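Local coordinates for beta-N-acetylhexosaminidase (PDB 4PYS), which probably removes terminal beta-linked N-acetylhexosamines from glycoconjugates by hydrolysis, as a member of glycosyl hydrolase family 20, at residues Leu429-Ala434 against Glu459-Ser464; Cys383-Tyr388 against Asn416-Pro421; Ala261-Thr266 against Cys301-Ser306. All blocks are in the same frame, centred on the assembly; numbering follows the deposited sequence. Where two conformers were deposited one is given.

Interaction 1: residues Leu429-Ala434 against Glu459-Ser464; sequences LGMSSA and EQMWHS
Two selenomethionines meet here, and their torsions decide how. Met461 has its CG beside its own backbone N (chi1 -71°) and then runs straight out, with chi3 at -172°, so that its methyl is carried across to the strand. Met431 turns at its last bond instead (chi3 57°), which swings CE toward the helix at Gln460. The two chains touch near their bases, Met431 CB lying 3.8 Å from Met461 CG. Farther out, the methyl CE of Met461 rests on the strand backbone, 3.7 Å from Ser432 C and 3.7 Å from Met431 O, and it also approaches the hydroxyl of Ser433, whose OG is 3.9 Å from that CE. The selenium of Met431 sits against Gln460, SE to CB being 3.8 Å, while its CE comes 3.6 Å from Gln460 OE1; the two side chains cross at about a right angle. In the fold, strand 428-435 pairs in parallel with strands 132-138 and 381-383, and so closes the TIM barrel of the catalytic domain between its first and seventh strands, while helix 453-462 packs on the outside. Met431 and Ser433 direct their CB atoms toward that helix, and Ser432, alternating with them, directs its own away and bonds through OG to Gln359. The polar groups beside the selenomethionines are satisfied by neighbours: Ser433 OG bonds to Ser134 O on the adjoining strand, and the Gln460 carboxamide is held at both ends, OE1 by Asn416 ND2 and NE2 by Val412 O. Leu457 and Ile454, earlier on the helix, continue the packing, Leu457 touching Met431 and Ser433, and Ile454 touching Ser433.

Interaction 2: residues Cys383-Tyr388 against Asn416-Pro421; sequences CGTNYY and NPSYRP. With FMT (formic acid), chain J; FMT (formic acid), chain H.
The backbones of Cys383-Tyr388 and Asn416-Pro421 run past each other in opposite senses, with Cys383 CA 5.0 Å from Ser418 CA at one end and Tyr388 CA 5.4 Å from Asn416 CA at the other. A type I turn spans Asn416 to Tyr419, and the peptide between Tyr387 and Tyr388 is cis. The Asn416 carboxamide ties these features together. Its CG lies opposite the backbone N (chi1 -171°), which brings OD1 over to Tyr388 N. This oxygen accepts from Tyr388 N at 3.2 Å, nearly straight (165° at the hydrogen), and from Ser418 N two residues on, which makes an Asx turn. The donors come from opposite faces of the amide plane, well out of it, so neither lies on a lone pair; Gln460 OE1 accepts from ND2 and fixes the rotation of the group. The contact bridges the long crossover of the TIM barrel between parallel strands 381-383 and 428-435: one segment leaves the C-terminal end of the first strand, and the other follows helix 409-415. A second tie is a short chain of two hydrogen bonds through hydroxyl groups. Ser418 OG donates to Thr385 OG1 at 2.6 Å, and Thr385 OG1 in turn donates to Tyr387 O at 2.6 Å; since that carbonyl can only accept, the direction of both bonds is set. Pro417 packs its ring carbons on the cis peptide, CD being 3.2 Å from Tyr387 O, and the same CD meets Tyr388 CD2 obliquely at 4.1 Å. The Tyr388 ring has Tyr387 CB over the centre of one face. Tyr388 OH donates to O1 of a bound formic acid, lying in the ring plane; that molecule, probably from the crystallisation liquor, also covers a face of the Tyr387 ring.

Interaction 3: residues Ala261-Thr266 against Cys301-Ser306; sequences AGKDST and CPDCRS
Lys263 reaches across to Asp303, and its side chain can be traced outward from CB, which sets off alongside the other segment and not at it. CG passes 4.1 Å from Asp303 OD2, skirting the carboxylate. The chain stays extended as far as CE, which lies 3.7 Å from Asp303 OD2; the turn at the last torsion (chi4 52°) then aims NZ back at the same oxygen. NZ forms a salt bridge with OD2; the modelled separation of 2.4 Å is shorter than such a bond should be, so its exact length is doubtful. Cys242 O is a second acceptor for NZ. Behind the salt bridge the backbones close up: Gly262 CA is 4.1 Å from Cys304 CA and makes a CA-H...O contact of 3.1 Å with Asp303 O. The sulfur of Cys304 packs on the Ala261-Gly262 backbone, SG lying 3.7 Å from Gly262 N and 3.8 Å from Ala261 N. On the helix side Cys301 is the N-cap, and its SG accepts a weak bond from Cys304 N. These two cysteines form a CxxC pair at the start of helix 302-310 and, with Cys242 and Cys260, complete a four-cysteine zinc site.

Overall arrangement
Interactions 1 and 2 are neighbours in the barrel, centres about 9 Å apart; the centre of interaction 3 is about 40 Å from that of interaction 1 and about 37 Å from that of interaction 2. The first two share the pairing of strands 381-383 and 428-435: Gly430 O is 2.8 Å from Cys383 N, a probable hydrogen bond. The touching residues of interaction 1 are all buried, with selenomethionines packed between strand and outer helix; interaction 2, partly buried, joins the strand-to-helix link after strand 381-383 to the loop after helix 409-415 through amide and hydroxyl bonds. Interaction 3, partly buried but peripheral, joins two helix starts by a charge pair beside the zinc ion.

Interaction 1: residues Leu429-Ala434 against Glu459-Ser464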
loop_
_atom_site.group_PDB
_atom_site.type_symbol
_atom_site.label_atom_id
_atom_site.label_comp_id
_atom_site.label_asym_id
_atom_site.label_seq_id
_atom_site.Cartn_x
_atom_site.Cartn_y
_atom_site.Cartn_z
ATOM N N LEU A 429 -10.559 2.793 9.200
ATOM C CA LEU A 429 -9.156 2.589 9.533
ATOM C C LEU A 429 -8.244 3.614 8.889
ATOM O O LEU A 429 -7.241 4.023 9.485
ATOM C CB LEU A 429 -8.708 1.200 9.094
ATOM C CG LEU A 429 -9.411 0.029 9.775
ATOM C CD1 LEU A 429 -8.807 -1.273 9.279
ATOM C CD2 LEU A 429 -9.306 0.139 11.293
ATOM N N GLY A 430 -8.571 4.012 7.665
ATOM C CA GLY A 430 -7.729 4.948 6.949
ATOM C C GLY A 430 -8.019 4.907 5.468
ATOM O O GLY A 430 -9.154 4.632 5.062
HETATM N N MSE A 431 -6.979 5.140 4.676
HETATM C CA MSE A 431 -7.108 5.340 3.246
HETATM C C MSE A 431 -6.104 4.511 2.480
HETATM O O MSE A 431 -5.013 4.206 2.987
HETATM C CB MSE A 431 -6.842 6.813 2.916
HETATM C CG MSE A 431 -7.774 7.776 3.611
HETATM SE SE MSE A 431 -7.229 9.608 3.166
HETATM C CE MSE A 431 -7.328 9.483 1.232
ATOM N N SER A 432 -6.456 4.170 1.244
ATOM C CA SER A 432 -5.500 3.523 0.349
ATOM C C SER A 432 -5.358 4.319 -0.936
ATOM O O SER A 432 -6.189 5.179 -1.242
ATOM C CB SER A 432 -5.919 2.088 0.019
ATOM O OG SER A 432 -7.194 2.044 -0.580
ATOM N N SER A 433 -4.286 4.031 -1.665
ATOM C CA SER A 433 -4.053 4.591 -2.988
ATOM C C SER A 433 -3.654 3.390 -3.831
ATOM O O SER A 433 -3.131 2.407 -3.294
ATOM C CB SER A 433 -2.915 5.595 -2.942
ATOM O OG SER A 433 -1.765 5.042 -2.324
ATOM N N ALA A 434 -3.911 3.440 -5.136
ATOM C CA ALA A 434 -3.648 2.264 -5.957
ATOM C C ALA A 434 -3.129 2.599 -7.335
ATOM O O ALA A 434 -3.481 3.626 -7.929
ATOM C CB ALA A 434 -4.899 1.411 -6.083
ATOM N N GLU A 459 -0.838 13.377 1.858
ATOM C CA GLU A 459 -1.177 14.505 2.738
ATOM C C GLU A 459 -2.485 14.216 3.482
ATOM O O GLU A 459 -2.607 14.447 4.693
ATOM C CB GLU A 459 -1.316 15.774 1.884
ATOM C CG GLU A 459 -1.573 17.049 2.672
ATOM C CD GLU A 459 -0.311 17.633 3.275
ATOM O OE1 GLU A 459 0.753 16.992 3.175
ATOM O OE2 GLU A 459 -0.378 18.737 3.855
ATOM N N GLN A 460 -3.473 13.708 2.757
ATOM C CA GLN A 460 -4.767 13.389 3.368
ATOM C C GLN A 460 -4.640 12.270 4.397
ATOM O O GLN A 460 -5.328 12.279 5.423
ATOM C CB GLN A 460 -5.757 13.007 2.258
ATOM C CG GLN A 460 -6.220 14.252 1.472
ATOM C CD GLN A 460 -7.016 13.915 0.233
ATOM O OE1 GLN A 460 -7.065 12.768 -0.202
ATOM N NE2 GLN A 460 -7.638 14.927 -0.353
HETATM N N MSE A 461 -3.744 11.322 4.134
HETATM C CA MSE A 461 -3.536 10.215 5.074
HETATM C C MSE A 461 -2.832 10.664 6.340
HETATM O O MSE A 461 -3.179 10.235 7.440
HETATM C CB MSE A 461 -2.670 9.146 4.416
HETATM C CG MSE A 461 -3.373 8.361 3.299
HETATM SE SE MSE A 461 -2.047 7.311 2.361
HETATM C CE MSE A 461 -3.184 6.689 0.883
ATOM N N TRP A 462 -1.805 11.493 6.187
ATOM C CA TRP A 462 -0.942 11.806 7.333
ATOM C C TRP A 462 -1.289 13.104 8.070
ATOM O O TRP A 462 -1.413 13.127 9.302
ATOM C CB TRP A 462 0.541 11.844 6.889
ATOM C CG TRP A 462 1.431 12.220 8.049
ATOM C CD1 TRP A 462 1.699 13.487 8.509
ATOM C CD2 TRP A 462 2.136 11.324 8.903
ATOM N NE1 TRP A 462 2.527 13.420 9.612
ATOM C CE2 TRP A 462 2.816 12.098 9.867
ATOM C CE3 TRP A 462 2.269 9.929 8.944
ATOM C CZ2 TRP A 462 3.615 11.530 10.866
ATOM C CZ3 TRP A 462 3.068 9.362 9.932
ATOM C CH2 TRP A 462 3.731 10.159 10.885
ATOM N N HIS A 463 -1.417 14.194 7.321
ATOM C CA HIS A 463 -1.552 15.523 7.928
ATOM C C HIS A 463 -2.855 15.643 8.722
ATOM O O HIS A 463 -3.899 15.142 8.296
ATOM C CB HIS A 463 -1.496 16.588 6.820
ATOM C CG HIS A 463 -1.666 17.999 7.312
ATOM N ND1 HIS A 463 -2.571 18.870 6.746
ATOM C CD2 HIS A 463 -1.044 18.690 8.298
ATOM C CE1 HIS A 463 -2.507 20.039 7.364
ATOM N NE2 HIS A 463 -1.588 19.958 8.311
ATOM N N SER A 464 -2.778 16.281 9.881
ATOM C CA SER A 464 -3.943 16.587 10.707
ATOM C C SER A 464 -4.976 17.361 9.882
ATOM O O SER A 464 -4.621 18.049 8.918
ATOM C CB SER A 464 -3.526 17.422 11.924
ATOM O OG SER A 464 -2.419 16.845 12.619
#

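Interaction 2: residues Cys383-Tyr388 against Asn416-Pro421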
loop_
_atom_site.group_PDB
_atom_site.type_symbol
_atom_site.label_atom_id
_atom_site.label_comp_id
_atom_site.label_asym_id
_atom_site.label_seq_id
_atom_site.Cartn_x
_atom_site.Cartn_y
_atom_site.Cartn_z
ATOM N N CYS A 383 -10.670 3.123 3.186
ATOM C CA CYS A 383 -11.262 3.978 2.159
ATOM C C CYS A 383 -10.338 4.075 0.963
ATOM O O CYS A 383 -9.316 4.763 1.016
ATOM C CB CYS A 383 -11.548 5.386 2.715
ATOM S SG CYS A 383 -12.639 5.403 4.141
ATOM N N GLY A 384 -10.697 3.389 -0.125
ATOM C CA GLY A 384 -9.856 3.361 -1.312
ATOM C C GLY A 384 -10.658 3.544 -2.584
ATOM O O GLY A 384 -10.542 2.755 -3.522
ATOM N N THR A 385 -11.457 4.603 -2.623
ATOM C CA THR A 385 -12.403 4.790 -3.722
ATOM C C THR A 385 -11.718 5.172 -5.025
ATOM O O THR A 385 -10.733 5.930 -5.028
ATOM C CB THR A 385 -13.483 5.828 -3.357
ATOM O OG1 THR A 385 -12.856 7.027 -2.891
ATOM C CG2 THR A 385 -14.363 5.290 -2.252
ATOM N N ASN A 386 -12.233 4.639 -6.132
ATOM C CA ASN A 386 -11.643 4.908 -7.435
ATOM C C ASN A 386 -11.552 6.397 -7.740
ATOM O O ASN A 386 -10.478 6.888 -8.103
ATOM C CB ASN A 386 -12.317 4.102 -8.572
ATOM C CG ASN A 386 -13.843 4.052 -8.478
ATOM O OD1 ASN A 386 -14.491 4.864 -7.813
ATOM N ND2 ASN A 386 -14.429 3.084 -9.186
ATOM N N TYR A 387 -12.660 7.115 -7.579
ATOM C CA TYR A 387 -12.580 8.567 -7.386
ATOM C C TYR A 387 -12.226 8.773 -5.910
ATOM O O TYR A 387 -13.045 8.424 -5.056
ATOM C CB TYR A 387 -13.958 9.208 -7.590
ATOM C CG TYR A 387 -14.474 9.289 -9.012
ATOM C CD1 TYR A 387 -13.753 8.766 -10.081
ATOM C CD2 TYR A 387 -15.685 9.914 -9.276
ATOM C CE1 TYR A 387 -14.247 8.855 -11.388
ATOM C CE2 TYR A 387 -16.179 10.008 -10.562
ATOM C CZ TYR A 387 -15.461 9.480 -11.611
ATOM O OH TYR A 387 -15.972 9.584 -12.888
ATOM N N TYR A 388 -11.050 9.311 -5.567
ATOM C CA TYR A 388 -9.972 9.672 -6.489
ATOM C C TYR A 388 -8.649 9.141 -5.954
ATOM O O TYR A 388 -7.670 9.891 -5.782
ATOM C CB TYR A 388 -9.878 11.197 -6.603
ATOM C CG TYR A 388 -11.087 11.809 -7.271
ATOM C CD1 TYR A 388 -11.356 11.563 -8.613
ATOM C CD2 TYR A 388 -11.949 12.655 -6.575
ATOM C CE1 TYR A 388 -12.455 12.115 -9.238
ATOM C CE2 TYR A 388 -13.051 13.218 -7.202
ATOM C CZ TYR A 388 -13.296 12.948 -8.535
ATOM O OH TYR A 388 -14.394 13.500 -9.174
ATOM N N ASN A 416 -12.157 14.325 -2.769
ATOM C CA ASN A 416 -11.918 12.881 -2.593
ATOM C C ASN A 416 -12.877 12.273 -1.579
ATOM O O ASN A 416 -12.809 12.599 -0.398
ATOM C CB ASN A 416 -10.480 12.676 -2.117
ATOM C CG ASN A 416 -10.052 11.223 -2.119
ATOM O OD1 ASN A 416 -10.769 10.345 -2.603
ATOM N ND2 ASN A 416 -8.866 10.962 -1.576
ATOM N N PRO A 417 -13.762 11.366 -2.030
ATOM C CA PRO A 417 -14.693 10.713 -1.102
ATOM C C PRO A 417 -13.977 9.935 0.002
ATOM O O PRO A 417 -14.563 9.725 1.070
ATOM C CB PRO A 417 -15.449 9.734 -2.008
ATOM C CG PRO A 417 -15.371 10.337 -3.373
ATOM C CD PRO A 417 -13.993 10.951 -3.427
ATOM N N SER A 418 -12.740 9.514 -0.258
ATOM C CA SER A 418 -11.989 8.727 0.718
ATOM C C SER A 418 -11.337 9.576 1.810
ATOM O O SER A 418 -10.863 9.043 2.811
ATOM C CB SER A 418 -10.951 7.850 0.022
ATOM O OG SER A 418 -11.588 6.759 -0.620
ATOM N N TYR A 419 -11.329 10.891 1.629
ATOM C CA TYR A 419 -10.789 11.793 2.645
ATOM C C TYR A 419 -11.913 12.286 3.543
ATOM O O TYR A 419 -12.783 13.057 3.113
ATOM C CB TYR A 419 -10.054 12.971 1.981
ATOM C CG TYR A 419 -9.484 13.944 2.985
ATOM C CD1 TYR A 419 -8.776 13.492 4.096
ATOM C CD2 TYR A 419 -9.667 15.317 2.838
ATOM C CE1 TYR A 419 -8.251 14.396 5.040
ATOM C CE2 TYR A 419 -9.146 16.217 3.769
ATOM C CZ TYR A 419 -8.433 15.744 4.862
ATOM O OH TYR A 419 -7.913 16.639 5.787
ATOM N N ARG A 420 -11.915 11.814 4.792
ATOM C CA ARG A 420 -13.001 12.102 5.720
ATOM C C ARG A 420 -12.419 12.628 7.035
ATOM O O ARG A 420 -12.352 11.903 8.031
ATOM C CB ARG A 420 -13.849 10.835 5.940
ATOM C CG ARG A 420 -14.454 10.293 4.635
ATOM C CD ARG A 420 -15.009 8.859 4.755
ATOM N NE ARG A 420 -16.025 8.708 5.797
ATOM C CZ ARG A 420 -17.341 8.771 5.590
ATOM N NH1 ARG A 420 -17.823 8.995 4.375
ATOM N NH2 ARG A 420 -18.185 8.617 6.606
ATOM N N PRO A 421 -11.989 13.898 7.039
ATOM C CA PRO A 421 -11.250 14.442 8.188
ATOM C C PRO A 421 -12.046 14.496 9.503
ATOM O O PRO A 421 -11.438 14.623 10.568
ATOM C CB PRO A 421 -10.862 15.852 7.719
ATOM C CG PRO A 421 -11.885 16.198 6.660
ATOM C CD PRO A 421 -12.088 14.877 5.939
HETATM C C FMT J . -14.334 13.556 -12.195
HETATM O O1 FMT J . -15.264 12.901 -11.733
HETATM O O2 FMT J . -13.871 13.389 -13.326
HETATM C C FMT H . -12.299 1.363 -11.643
HETATM O O1 FMT H . -13.383 1.845 -11.323
HETATM O O2 FMT H . -11.872 1.354 -12.803
#

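Interaction 3: residues Ala261-Thr266 against Cys301-Ser306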
loop_
_atom_site.group_PDB
_atom_site.type_symbol
_atom_site.label_atom_id
_atom_site.label_comp_id
_atom_site.label_asym_id
_atom_site.label_seq_id
_atom_site.Cartn_x
_atom_site.Cartn_y
_atom_site.Cartn_z
ATOM N N ALA A 261 -15.997 -23.228 -5.673
ATOM C CA ALA A 261 -16.273 -23.275 -4.238
ATOM C C ALA A 261 -16.919 -24.601 -3.833
ATOM O O ALA A 261 -16.945 -24.957 -2.655
ATOM C CB ALA A 261 -17.157 -22.109 -3.828
ATOM N N GLY A 262 -17.437 -25.329 -4.817
ATOM C CA GLY A 262 -18.126 -26.580 -4.559
ATOM C C GLY A 262 -17.219 -27.748 -4.216
ATOM O O GLY A 262 -17.656 -28.722 -3.594
ATOM N N LYS A 263 -15.957 -27.659 -4.619
ATOM C CA LYS A 263 -15.017 -28.749 -4.381
ATOM C C LYS A 263 -14.221 -28.524 -3.104
ATOM O O LYS A 263 -13.549 -27.506 -2.963
ATOM C CB LYS A 263 -14.060 -28.899 -5.564
ATOM C CG LYS A 263 -14.719 -29.398 -6.831
ATOM C CD LYS A 263 -13.815 -29.179 -8.031
ATOM C CE LYS A 263 -14.320 -29.951 -9.228
ATOM N NZ LYS A 263 -15.753 -29.653 -9.492
ATOM N N ASP A 264 -14.300 -29.478 -2.178
ATOM C CA ASP A 264 -13.521 -29.413 -0.946
ATOM C C ASP A 264 -12.028 -29.384 -1.269
ATOM O O ASP A 264 -11.242 -28.756 -0.561
ATOM C CB ASP A 264 -13.847 -30.598 -0.026
ATOM C CG ASP A 264 -15.200 -30.459 0.660
ATOM O OD1 ASP A 264 -15.753 -29.341 0.668
ATOM O OD2 ASP A 264 -15.703 -31.468 1.203
ATOM N N SER A 265 -11.645 -30.062 -2.350
ATOM C CA SER A 265 -10.262 -30.035 -2.816
ATOM C C SER A 265 -9.820 -28.618 -3.179
ATOM O O SER A 265 -8.659 -28.252 -2.986
ATOM C CB SER A 265 -10.061 -30.999 -3.997
ATOM O OG SER A 265 -10.967 -30.738 -5.057
ATOM N N THR A 266 -10.748 -27.812 -3.687
ATOM C CA THR A 266 -10.430 -26.421 -4.001
ATOM C C THR A 266 -10.191 -25.618 -2.724
ATOM O O THR A 266 -9.199 -24.902 -2.613
ATOM C CB THR A 266 -11.520 -25.751 -4.852
ATOM O OG1 THR A 266 -11.580 -26.382 -6.138
ATOM C CG2 THR A 266 -11.209 -24.276 -5.046
ATOM N N CYS A 301 -22.471 -25.317 -12.213
ATOM C CA CYS A 301 -21.627 -26.366 -11.643
ATOM C C CYS A 301 -22.382 -27.257 -10.657
ATOM O O CYS A 301 -22.938 -26.764 -9.676
ATOM C CB CYS A 301 -20.418 -25.748 -10.941
ATOM S SG CYS A 301 -19.403 -26.940 -10.040
ATOM N N PRO A 302 -22.399 -28.578 -10.916
ATOM C CA PRO A 302 -23.024 -29.530 -9.991
ATOM C C PRO A 302 -22.427 -29.444 -8.586
ATOM O O PRO A 302 -23.145 -29.675 -7.617
ATOM C CB PRO A 302 -22.704 -30.889 -10.620
ATOM C CG PRO A 302 -22.572 -30.603 -12.074
ATOM C CD PRO A 302 -21.937 -29.234 -12.153
ATOM N N ASP A 303 -21.143 -29.106 -8.484
ATOM C CA ASP A 303 -20.478 -28.999 -7.187
ATOM C C ASP A 303 -20.839 -27.703 -6.451
ATOM O O ASP A 303 -20.945 -27.695 -5.225
ATOM C CB ASP A 303 -18.956 -29.136 -7.335
ATOM C CG ASP A 303 -18.551 -30.434 -8.013
ATOM O OD1 ASP A 303 -18.794 -31.517 -7.434
ATOM O OD2 ASP A 303 -17.983 -30.374 -9.125
ATOM N N CYS A 304 -21.038 -26.616 -7.192
ATOM C CA CYS A 304 -21.440 -25.345 -6.584
ATOM C C CYS A 304 -22.921 -25.318 -6.191
ATOM O O CYS A 304 -23.288 -24.749 -5.163
ATOM C CB CYS A 304 -21.104 -24.167 -7.503
ATOM S SG CYS A 304 -19.362 -23.667 -7.454
ATOM N N ARG A 305 -23.767 -25.936 -7.010
ATOM C CA ARG A 305 -25.191 -26.031 -6.710
ATOM C C ARG A 305 -25.437 -27.012 -5.564
ATOM O O ARG A 305 -26.369 -26.844 -4.775
ATOM C CB ARG A 305 -25.972 -26.464 -7.953
ATOM N N SER A 306 -24.595 -28.038 -5.479
ATOM C CA SER A 306 -24.666 -29.002 -4.384
ATOM C C SER A 306 -24.282 -28.338 -3.063
ATOM O O SER A 306 -24.902 -28.581 -2.026
ATOM C CB SER A 306 -23.760 -30.207 -4.664
ATOM O OG SER A 306 -23.210 -30.737 -3.471
#